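Local coordinates for acyl-CoA dehydrogenase family protein (Porphyromonas gingivalis, PDB 2OKU) that forms the C-terminal helical domain of a longer flavoprotein that probably carries out FAD-dependent acyl-CoA dehydrogenation, at residues M34-L38 with G78-M82; M41-A45 with Q106-D110; R44-I49 with L68-T72; F63-R67 with Y112-F116. All coordinates share one frame; numbering follows the deposited sequence.

Interaction 1: M34-L38 with G78-M82; sequences MKEAL and GHLLM
L38 lies against one face of the H79 imidazole, joining helices 32-53 and 58-87 of the C-terminal bundle, a nearly antiparallel pair (166° between the short axes). Its CB stands 3.8 Å from the centroid of the H79 ring, a CH-pi contact, and CD1 also sits above the ring plane. The other methyl, CD2, presses on the bare backbone of G78, 3.6 Å from its CA, where glycine leaves room.

Next to this, M34 and M82, both selenomethionine, run alongside each other, pointing opposite ways, M34 CG to M82 CG 3.8 Å. M34 stays extended, CG anti to the backbone N (chi1 -179°), carrying its CE to 3.5 Å from G78 O. M82 instead bends at chi2 and chi3, bringing its SE to 3.7 Å from K35 CB, while M82 CB meets L38 CD1.

Polar ends are looked after outside the pair: K35 NZ bonds to T25 O, and H79 uses ND1 toward A75 O and NE2 with Q23 NE2. Two bonds, one at each nitrogen, should hold the imidazole's rotation, leaving its face for L38. The adhesion is therefore largely dispersive, resting on methyls, methylenes and selenium against the H79 face and the G78 backbone.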
# COMPACT_ATOMS: atom_id res chain seq x y z
N MSE A 34 1.80 -6.48 -13.33
CA MSE A 34 1.74 -5.48 -12.29
C MSE A 34 2.77 -4.38 -12.52
O MSE A 34 2.46 -3.22 -12.35
CB MSE A 34 1.94 -6.07 -10.89
CG MSE A 34 1.84 -5.00 -9.81
SE MSE A 34 1.79 -5.83 -8.01
CE MSE A 34 1.36 -4.17 -6.99
N LYS A 35 3.98 -4.75 -12.93
CA LYS A 35 5.01 -3.77 -13.23
C LYS A 35 4.56 -2.78 -14.34
O LYS A 35 4.75 -1.56 -14.23
CB LYS A 35 6.31 -4.48 -13.61
CG LYS A 35 7.44 -3.58 -13.94
CD LYS A 35 8.74 -4.39 -14.05
CE LYS A 35 9.85 -3.56 -14.49
NZ LYS A 35 11.05 -4.37 -14.85
N GLU A 36 3.94 -3.31 -15.39
CA GLU A 36 3.43 -2.50 -16.48
C GLU A 36 2.26 -1.61 -16.04
O GLU A 36 2.18 -0.44 -16.44
CB GLU A 36 3.05 -3.38 -17.68
CG GLU A 36 4.30 -4.03 -18.30
CD GLU A 36 4.01 -5.10 -19.35
OE1 GLU A 36 2.82 -5.40 -19.63
OE2 GLU A 36 5.00 -5.66 -19.90
N ALA A 37 1.37 -2.14 -15.22
CA ALA A 37 0.25 -1.33 -14.67
C ALA A 37 0.77 -0.17 -13.81
O ALA A 37 0.26 0.94 -13.88
CB ALA A 37 -0.69 -2.21 -13.85
N LEU A 38 1.80 -0.44 -13.00
CA LEU A 38 2.41 0.59 -12.17
C LEU A 38 3.08 1.67 -13.01
O LEU A 38 3.06 2.82 -12.63
CB LEU A 38 3.41 -0.01 -11.20
CG LEU A 38 2.76 -0.81 -10.08
CD1 LEU A 38 3.82 -1.67 -9.40
CD2 LEU A 38 2.07 0.10 -9.10
N GLY A 78 2.36 1.37 -4.70
CA GLY A 78 2.15 0.18 -5.54
C GLY A 78 3.46 -0.50 -5.87
O GLY A 78 3.59 -1.74 -5.84
N HIS A 79 4.47 0.33 -6.15
CA HIS A 79 5.82 -0.21 -6.38
C HIS A 79 6.39 -0.87 -5.14
O HIS A 79 7.02 -1.92 -5.27
CB HIS A 79 6.77 0.87 -6.90
CG HIS A 79 6.62 1.17 -8.36
ND1 HIS A 79 5.75 2.13 -8.82
CD2 HIS A 79 7.20 0.63 -9.45
CE1 HIS A 79 5.81 2.17 -10.15
NE2 HIS A 79 6.69 1.27 -10.55
N LEU A 80 6.20 -0.29 -3.95
CA LEU A 80 6.73 -0.91 -2.73
C LEU A 80 6.13 -2.28 -2.52
O LEU A 80 6.83 -3.24 -2.13
CB LEU A 80 6.48 -0.03 -1.51
CG LEU A 80 7.05 1.37 -1.58
CD1 LEU A 80 6.63 2.18 -0.34
CD2 LEU A 80 8.58 1.32 -1.70
N LEU A 81 4.85 -2.40 -2.82
CA LEU A 81 4.15 -3.68 -2.68
C LEU A 81 4.56 -4.68 -3.78
O LEU A 81 4.72 -5.87 -3.51
CB LEU A 81 2.63 -3.44 -2.64
CG LEU A 81 2.14 -2.48 -1.57
CD1 LEU A 81 0.55 -2.53 -1.54
CD2 LEU A 81 2.78 -2.72 -0.19
N MSE A 82 4.76 -4.19 -5.00
CA MSE A 82 5.33 -5.03 -6.07
C MSE A 82 6.68 -5.62 -5.64
O MSE A 82 6.97 -6.78 -5.88
CB MSE A 82 5.49 -4.22 -7.37
CG MSE A 82 5.51 -4.99 -8.68
SE MSE A 82 6.86 -4.23 -9.91
CE MSE A 82 7.93 -5.09 -8.60

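Interaction 2: M41-A45 with Q106-D110; sequences MTDRA and QEKID
R44 reaches across to E107 and D110 in a salt-bridge network tying helices 32-53 and 92-115, which run roughly parallel in the up-and-down bundle, short axes 20° apart. The guanidinium grips E107 end-on, with NH2 to E107 OE1 2.8 Å and NH1 to the same OE1 3.0 Å. That oxygen lies near the guanidinium plane, and NH2 meets it on the syn side, NH1 on the anti side. D110 OD2 instead hangs over one face, 3.2 Å from R44 NH2, a long, weak ion pair in which no N-H points at the oxygen. The bend at chi2 of R44 (111°) sets the group with its edge to E107 and a face to D110.

One turn back, Q106 NE2 donates to M41 O, coming from above the carbonyl plane, on the face opposite to A45 N; the same NE2 also bonds to M71 O on helix 58-87. M41 wraps CB, CG and CE around Q106 OE1.

Further out, R114 NE pairs with D110 OD1, which should steady the carboxylate beside R44. Waters add to the shell: one bridges R44 O and D110 OD1, and another accepts from R44 NH1 while donating to Q106 OE1 at 2.7 Å.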
# COMPACT_ATOMS: atom_id res chain seq x y z
N MSE A 41 0.29 3.90 -14.07
CA MSE A 41 -0.10 4.76 -12.92
C MSE A 41 0.90 5.91 -12.70
O MSE A 41 0.51 7.03 -12.32
CB MSE A 41 -0.23 3.95 -11.63
CG MSE A 41 -1.36 2.96 -11.65
SE MSE A 41 -1.35 1.83 -10.08
CE MSE A 41 -1.87 3.20 -8.79
N THR A 42 2.18 5.64 -12.92
CA THR A 42 3.23 6.65 -12.80
C THR A 42 3.06 7.74 -13.88
O THR A 42 3.04 8.93 -13.58
CB THR A 42 4.63 6.01 -12.86
OG1 THR A 42 4.71 4.95 -11.91
CG2 THR A 42 5.74 7.03 -12.59
N ASP A 43 2.90 7.33 -15.13
CA ASP A 43 2.64 8.27 -16.21
C ASP A 43 1.36 9.09 -15.93
O ASP A 43 1.34 10.27 -16.22
CB ASP A 43 2.47 7.57 -17.56
CG ASP A 43 3.72 6.81 -18.03
OD1 ASP A 43 4.83 7.03 -17.51
OD2 ASP A 43 3.56 5.97 -18.95
N ARG A 44 0.32 8.45 -15.41
CA ARG A 44 -0.95 9.13 -15.07
C ARG A 44 -0.75 10.21 -14.01
O ARG A 44 -1.26 11.33 -14.13
CB ARG A 44 -2.00 8.13 -14.58
CG ARG A 44 -3.43 8.55 -14.71
CD ARG A 44 -4.06 7.67 -15.78
NE ARG A 44 -5.39 8.08 -16.23
CZ ARG A 44 -6.53 7.78 -15.65
NH1 ARG A 44 -6.56 7.08 -14.52
NH2 ARG A 44 -7.67 8.21 -16.21
N ALA A 45 0.02 9.89 -12.97
CA ALA A 45 0.37 10.88 -11.94
C ALA A 45 1.13 12.09 -12.53
O ALA A 45 0.77 13.22 -12.29
CB ALA A 45 1.19 10.23 -10.81
N GLN A 106 -6.72 6.52 -7.96
CA GLN A 106 -6.13 7.40 -8.95
C GLN A 106 -7.19 7.90 -9.95
O GLN A 106 -7.18 9.05 -10.37
CB GLN A 106 -5.01 6.71 -9.73
CG GLN A 106 -3.65 6.74 -9.06
CD GLN A 106 -2.53 6.59 -10.08
OE1 GLN A 106 -2.70 5.92 -11.11
NE2 GLN A 106 -1.37 7.20 -9.80
N GLU A 107 -8.11 7.02 -10.33
CA GLU A 107 -9.13 7.38 -11.30
C GLU A 107 -10.08 8.45 -10.72
O GLU A 107 -10.41 9.41 -11.38
CB GLU A 107 -9.91 6.13 -11.72
CG GLU A 107 -11.03 6.36 -12.70
CD GLU A 107 -10.69 7.18 -13.95
OE1 GLU A 107 -9.60 6.99 -14.54
OE2 GLU A 107 -11.55 7.99 -14.37
N LYS A 108 -10.46 8.29 -9.46
CA LYS A 108 -11.32 9.26 -8.77
C LYS A 108 -10.65 10.66 -8.73
O LYS A 108 -11.26 11.69 -9.03
CB LYS A 108 -11.63 8.78 -7.36
CG LYS A 108 -12.58 7.56 -7.23
CD LYS A 108 -12.57 7.14 -5.75
CE LYS A 108 -13.31 5.90 -5.48
NZ LYS A 108 -13.30 5.55 -4.03
N ILE A 109 -9.37 10.65 -8.40
CA ILE A 109 -8.59 11.89 -8.33
C ILE A 109 -8.46 12.51 -9.72
O ILE A 109 -8.75 13.68 -9.91
CB ILE A 109 -7.18 11.70 -7.73
CG1 ILE A 109 -7.24 11.20 -6.28
CG2 ILE A 109 -6.39 13.04 -7.84
CD1 ILE A 109 -5.91 10.59 -5.74
N ASP A 110 -8.02 11.71 -10.69
CA ASP A 110 -7.84 12.21 -12.07
C ASP A 110 -9.14 12.85 -12.64
O ASP A 110 -9.11 13.94 -13.19
CB ASP A 110 -7.40 11.05 -12.97
CG ASP A 110 -7.00 11.52 -14.33
OD1 ASP A 110 -5.92 12.10 -14.45
OD2 ASP A 110 -7.77 11.31 -15.28
O HOH W 1 -4.38 5.25 -13.14
O HOH W 2 -3.60 11.67 -15.72
O HOH W 3 -7.40 11.09 -17.82

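Interaction 3: R44-I49 with L68-T72; sequences RAEALI and LVEMT
L68 O is gripped twice by T72, whose N and OG1 reach it from opposite faces of the carbonyl plane. The hydroxyl bond, T72 OG1 to L68 O, is 3.0 Å and meets the oxygen at a C=O...donor angle of 155°. The hydroxyl is thus occupied on its own helix, and I49 CD1 rests 3.7 Å from T72 OG1.

The packing between the helices is mostly apolar. M71, a selenomethionine here, is the main wedge. With CG anti to the backbone N (chi1 -172°) and a bend at chi2, its chain runs across the flank of A45, M71 CG lying 3.6 Å from A45 CA, and then stretches on until M71 CE touches the aliphatic part of R44, 3.4 Å from R44 CG. L48 comes in at about a right angle to M71, resting its CD2 on the selenium at 3.9 Å. L68 fills the other end of the interface: its CD2 tucks between L48 CG and I49 CG1, 4.0 Å from the latter. The small A45 lets the backbones draw close, with A45 CA and M71 CA 5.5 Å apart.

The two helices, 32-53 and 58-87, run nearly antiparallel, and three others close round them: L48 meets V113 and R114 of helix 92-115, I49 and T72 meet I9 of helix 7-11, and T72 also meets Y14 of helix 13-22. V69 also packs on F91 of the second subunit.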
# COMPACT_ATOMS: atom_id res chain seq x y z
N ARG A 44 0.32 8.45 -15.41
CA ARG A 44 -0.95 9.13 -15.07
C ARG A 44 -0.75 10.21 -14.01
O ARG A 44 -1.26 11.33 -14.13
CB ARG A 44 -2.00 8.13 -14.58
CG ARG A 44 -3.43 8.55 -14.71
CD ARG A 44 -4.06 7.67 -15.78
NE ARG A 44 -5.39 8.08 -16.23
CZ ARG A 44 -6.53 7.78 -15.65
NH1 ARG A 44 -6.56 7.08 -14.52
NH2 ARG A 44 -7.67 8.21 -16.21
N ALA A 45 0.02 9.89 -12.97
CA ALA A 45 0.37 10.88 -11.94
C ALA A 45 1.13 12.09 -12.53
O ALA A 45 0.77 13.22 -12.29
CB ALA A 45 1.19 10.23 -10.81
N GLU A 46 2.16 11.83 -13.33
CA GLU A 46 2.95 12.87 -13.97
C GLU A 46 2.05 13.73 -14.85
O GLU A 46 2.17 14.95 -14.85
CB GLU A 46 4.07 12.25 -14.82
CG GLU A 46 4.96 13.26 -15.57
CD GLU A 46 6.04 12.58 -16.37
OE1 GLU A 46 5.69 11.78 -17.27
OE2 GLU A 46 7.22 12.81 -16.06
N ALA A 47 1.18 13.09 -15.62
CA ALA A 47 0.31 13.81 -16.56
C ALA A 47 -0.66 14.71 -15.81
O ALA A 47 -0.89 15.83 -16.21
CB ALA A 47 -0.45 12.85 -17.46
N LEU A 48 -1.21 14.22 -14.70
CA LEU A 48 -2.17 15.03 -13.91
C LEU A 48 -1.47 16.23 -13.24
O LEU A 48 -2.01 17.33 -13.21
CB LEU A 48 -2.89 14.19 -12.85
CG LEU A 48 -4.04 14.91 -12.16
CD1 LEU A 48 -5.19 15.18 -13.17
CD2 LEU A 48 -4.56 14.11 -10.94
N ILE A 49 -0.26 16.00 -12.73
CA ILE A 49 0.53 17.10 -12.18
C ILE A 49 0.75 18.18 -13.25
O ILE A 49 0.53 19.35 -12.96
CB ILE A 49 1.89 16.61 -11.63
CG1 ILE A 49 1.61 15.76 -10.38
CG2 ILE A 49 2.85 17.81 -11.33
CD1 ILE A 49 2.78 14.85 -9.90
N LEU A 68 -2.56 15.83 -5.67
CA LEU A 68 -1.38 15.50 -6.47
C LEU A 68 -0.42 14.64 -5.65
O LEU A 68 0.19 13.73 -6.20
CB LEU A 68 -0.71 16.75 -6.98
CG LEU A 68 -1.54 17.61 -7.94
CD1 LEU A 68 -0.71 18.83 -8.35
CD2 LEU A 68 -2.02 16.79 -9.17
N VAL A 69 -0.27 14.95 -4.36
CA VAL A 69 0.47 14.07 -3.44
C VAL A 69 -0.14 12.65 -3.43
O VAL A 69 0.57 11.66 -3.65
CB VAL A 69 0.54 14.62 -2.01
CG1 VAL A 69 1.18 13.57 -1.08
CG2 VAL A 69 1.28 15.97 -1.93
N GLU A 70 -1.44 12.54 -3.21
CA GLU A 70 -2.12 11.26 -3.20
C GLU A 70 -1.96 10.48 -4.51
O GLU A 70 -1.71 9.28 -4.49
CB GLU A 70 -3.60 11.44 -2.93
CG GLU A 70 -3.90 11.90 -1.54
CD GLU A 70 -5.41 12.11 -1.38
OE1 GLU A 70 -6.19 11.18 -1.78
OE2 GLU A 70 -5.78 13.19 -0.87
N MSE A 71 -2.10 11.19 -5.63
CA MSE A 71 -1.97 10.61 -6.95
C MSE A 71 -0.59 9.95 -7.07
O MSE A 71 -0.44 8.82 -7.57
CB MSE A 71 -2.15 11.71 -8.00
CG MSE A 71 -2.23 11.20 -9.41
SE MSE A 71 -4.04 10.43 -9.72
CE MSE A 71 -3.71 9.87 -11.61
N THR A 72 0.43 10.65 -6.58
CA THR A 72 1.77 10.12 -6.57
C THR A 72 1.95 8.94 -5.62
O THR A 72 2.61 7.95 -5.98
CB THR A 72 2.80 11.26 -6.24
OG1 THR A 72 2.65 12.33 -7.20
CG2 THR A 72 4.22 10.71 -6.29

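Interaction 4: F63-R67 with Y112-F116; sequences FQARR and YVRAF
An aromatic and cationic cluster, F63 and R67 against Y112 and F116, joins helix 58-87 near its start to the last turn of helix 92-115 and the residue just beyond it, F116, at one end of the bundle. F63 and F116 come from opposite directions and form an offset stack, with ring centroids 4.7 Å apart and planes at 24°; F63 CE2 lies over a face of the F116 ring, toward its rim. Y112 meets the F63 ring differently, its OH at the edge, 3.4 Å from F63 CZ.

R67 extends from CG to NE and brings one face of its guanidinium against Y112 CE2, which stands over the centre of the group, 3.5 Å from R67 CZ, with the planes 38° apart. R67 NH1 donates to Q64 OE1, 3.0 Å away, and also sits above a face of F63. That bond, tilted from both planes, helps set the guanidinium; the amide of Q64, bent at chi2 (-64°), has OE1 at the edge of Y112 and NE2 near F116. From Q64 NE2 a water continues the link, accepting at 2.9 Å and donating to V113 O at 2.7 Å. Beside the polar groups, V113 CG2 packs on R67 CD at 3.8 Å.

V113 also reaches L48 and V52 on helix 32-53. Helices 32-53, 58-87 and 92-115, alternating in direction along the chain, give the up-and-down helical bundle expected of an acyl-CoA dehydrogenase C-terminal domain; this contact ties the last two far from the loop between them.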
# COMPACT_ATOMS: atom_id res chain seq x y z
N PHE A 63 -4.85 24.41 -4.04
CA PHE A 63 -6.11 23.67 -3.79
C PHE A 63 -5.98 22.16 -4.10
O PHE A 63 -6.52 21.32 -3.39
CB PHE A 63 -7.22 24.29 -4.64
CG PHE A 63 -8.52 23.59 -4.53
CD1 PHE A 63 -9.28 23.67 -3.37
CD2 PHE A 63 -8.99 22.83 -5.60
CE1 PHE A 63 -10.50 23.00 -3.27
CE2 PHE A 63 -10.20 22.15 -5.51
CZ PHE A 63 -10.97 22.23 -4.35
N GLN A 64 -5.28 21.85 -5.19
CA GLN A 64 -5.11 20.48 -5.68
C GLN A 64 -3.89 19.79 -5.12
O GLN A 64 -3.66 18.61 -5.41
CB GLN A 64 -5.03 20.48 -7.20
CG GLN A 64 -6.21 21.09 -7.97
CD GLN A 64 -7.53 20.36 -7.78
OE1 GLN A 64 -7.75 19.68 -6.78
NE2 GLN A 64 -8.45 20.55 -8.74
N ALA A 65 -3.08 20.50 -4.33
CA ALA A 65 -1.81 19.94 -3.83
C ALA A 65 -1.90 18.58 -3.18
O ALA A 65 -1.16 17.66 -3.55
CB ALA A 65 -1.09 20.95 -2.87
N ARG A 66 -2.79 18.42 -2.20
CA ARG A 66 -2.93 17.16 -1.51
C ARG A 66 -3.36 16.03 -2.46
O ARG A 66 -2.89 14.91 -2.34
CB ARG A 66 -3.91 17.28 -0.38
CG ARG A 66 -4.12 16.01 0.37
CD ARG A 66 -5.23 16.14 1.38
NE ARG A 66 -4.90 17.03 2.49
CZ ARG A 66 -5.68 17.17 3.56
NH1 ARG A 66 -6.82 16.48 3.64
NH2 ARG A 66 -5.33 17.99 4.56
N ARG A 67 -4.23 16.34 -3.43
CA ARG A 67 -4.62 15.33 -4.45
C ARG A 67 -3.44 14.89 -5.35
O ARG A 67 -3.33 13.72 -5.71
CB ARG A 67 -5.77 15.84 -5.31
CG ARG A 67 -7.06 15.83 -4.57
CD ARG A 67 -8.17 16.44 -5.40
NE ARG A 67 -9.25 16.64 -4.50
CZ ARG A 67 -9.59 17.79 -3.90
NH1 ARG A 67 -9.03 18.96 -4.15
NH2 ARG A 67 -10.56 17.73 -3.06
N TYR A 112 -11.86 14.00 -10.93
CA TYR A 112 -12.16 15.20 -10.17
C TYR A 112 -11.32 16.39 -10.58
O TYR A 112 -11.85 17.45 -10.87
CB TYR A 112 -12.00 14.96 -8.66
CG TYR A 112 -12.22 16.26 -7.88
CD1 TYR A 112 -13.49 16.65 -7.51
CD2 TYR A 112 -11.16 17.08 -7.57
CE1 TYR A 112 -13.72 17.85 -6.82
CE2 TYR A 112 -11.36 18.29 -6.87
CZ TYR A 112 -12.66 18.65 -6.51
OH TYR A 112 -12.87 19.83 -5.82
N VAL A 113 -10.00 16.21 -10.60
CA VAL A 113 -9.07 17.30 -10.93
C VAL A 113 -9.27 17.82 -12.35
O VAL A 113 -9.25 19.05 -12.58
CB VAL A 113 -7.61 16.88 -10.67
CG1 VAL A 113 -6.62 17.93 -11.20
CG2 VAL A 113 -7.42 16.61 -9.17
N ARG A 114 -9.47 16.90 -13.28
CA ARG A 114 -9.68 17.28 -14.68
C ARG A 114 -11.04 17.94 -14.95
O ARG A 114 -11.17 18.72 -15.89
CB ARG A 114 -9.45 16.06 -15.58
CG ARG A 114 -7.95 15.70 -15.66
CD ARG A 114 -7.69 14.50 -16.57
NE ARG A 114 -6.28 14.12 -16.52
CZ ARG A 114 -5.33 14.68 -17.26
NH1 ARG A 114 -5.64 15.62 -18.14
NH2 ARG A 114 -4.07 14.27 -17.16
N ALA A 115 -12.04 17.62 -14.14
CA ALA A 115 -13.38 18.21 -14.28
C ALA A 115 -13.52 19.53 -13.51
O ALA A 115 -14.48 20.26 -13.69
CB ALA A 115 -14.43 17.24 -13.85
N PHE A 116 -12.56 19.83 -12.65
CA PHE A 116 -12.69 20.96 -11.74
C PHE A 116 -12.54 22.28 -12.48
O PHE A 116 -11.61 22.47 -13.24
CB PHE A 116 -11.65 20.85 -10.61
CG PHE A 116 -11.79 21.92 -9.57
CD1 PHE A 116 -12.78 21.84 -8.61
CD2 PHE A 116 -10.94 23.02 -9.56
CE1 PHE A 116 -12.93 22.85 -7.63
CE2 PHE A 116 -11.08 24.03 -8.58
CZ PHE A 116 -12.08 23.93 -7.63
O HOH W 4 -8.00 21.17 -11.50

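Overall arrangement
Three long helices carry all four contacts: 32-53 and 58-87 meet in interactions 1 and 3, 32-53 and 92-115 in interaction 2, 58-87 and 92-115 in interaction 4. Along helix 32-53 the order is 1, 2, 3. Interactions 2 and 3, with centres 6 Å apart, share R44 and A45 near the chain's centre in space and are joined by the probable bond Q106 NE2 to M71 O. Interaction 4 has its centre about 10 Å from that of interaction 3, touching it through L48 and V113, whereas interactions 1 and 4, centres about 24 Å apart, lie on opposite sides of the chain's centre. Each long helix is thus fastened to both others, making one continuous bundle core.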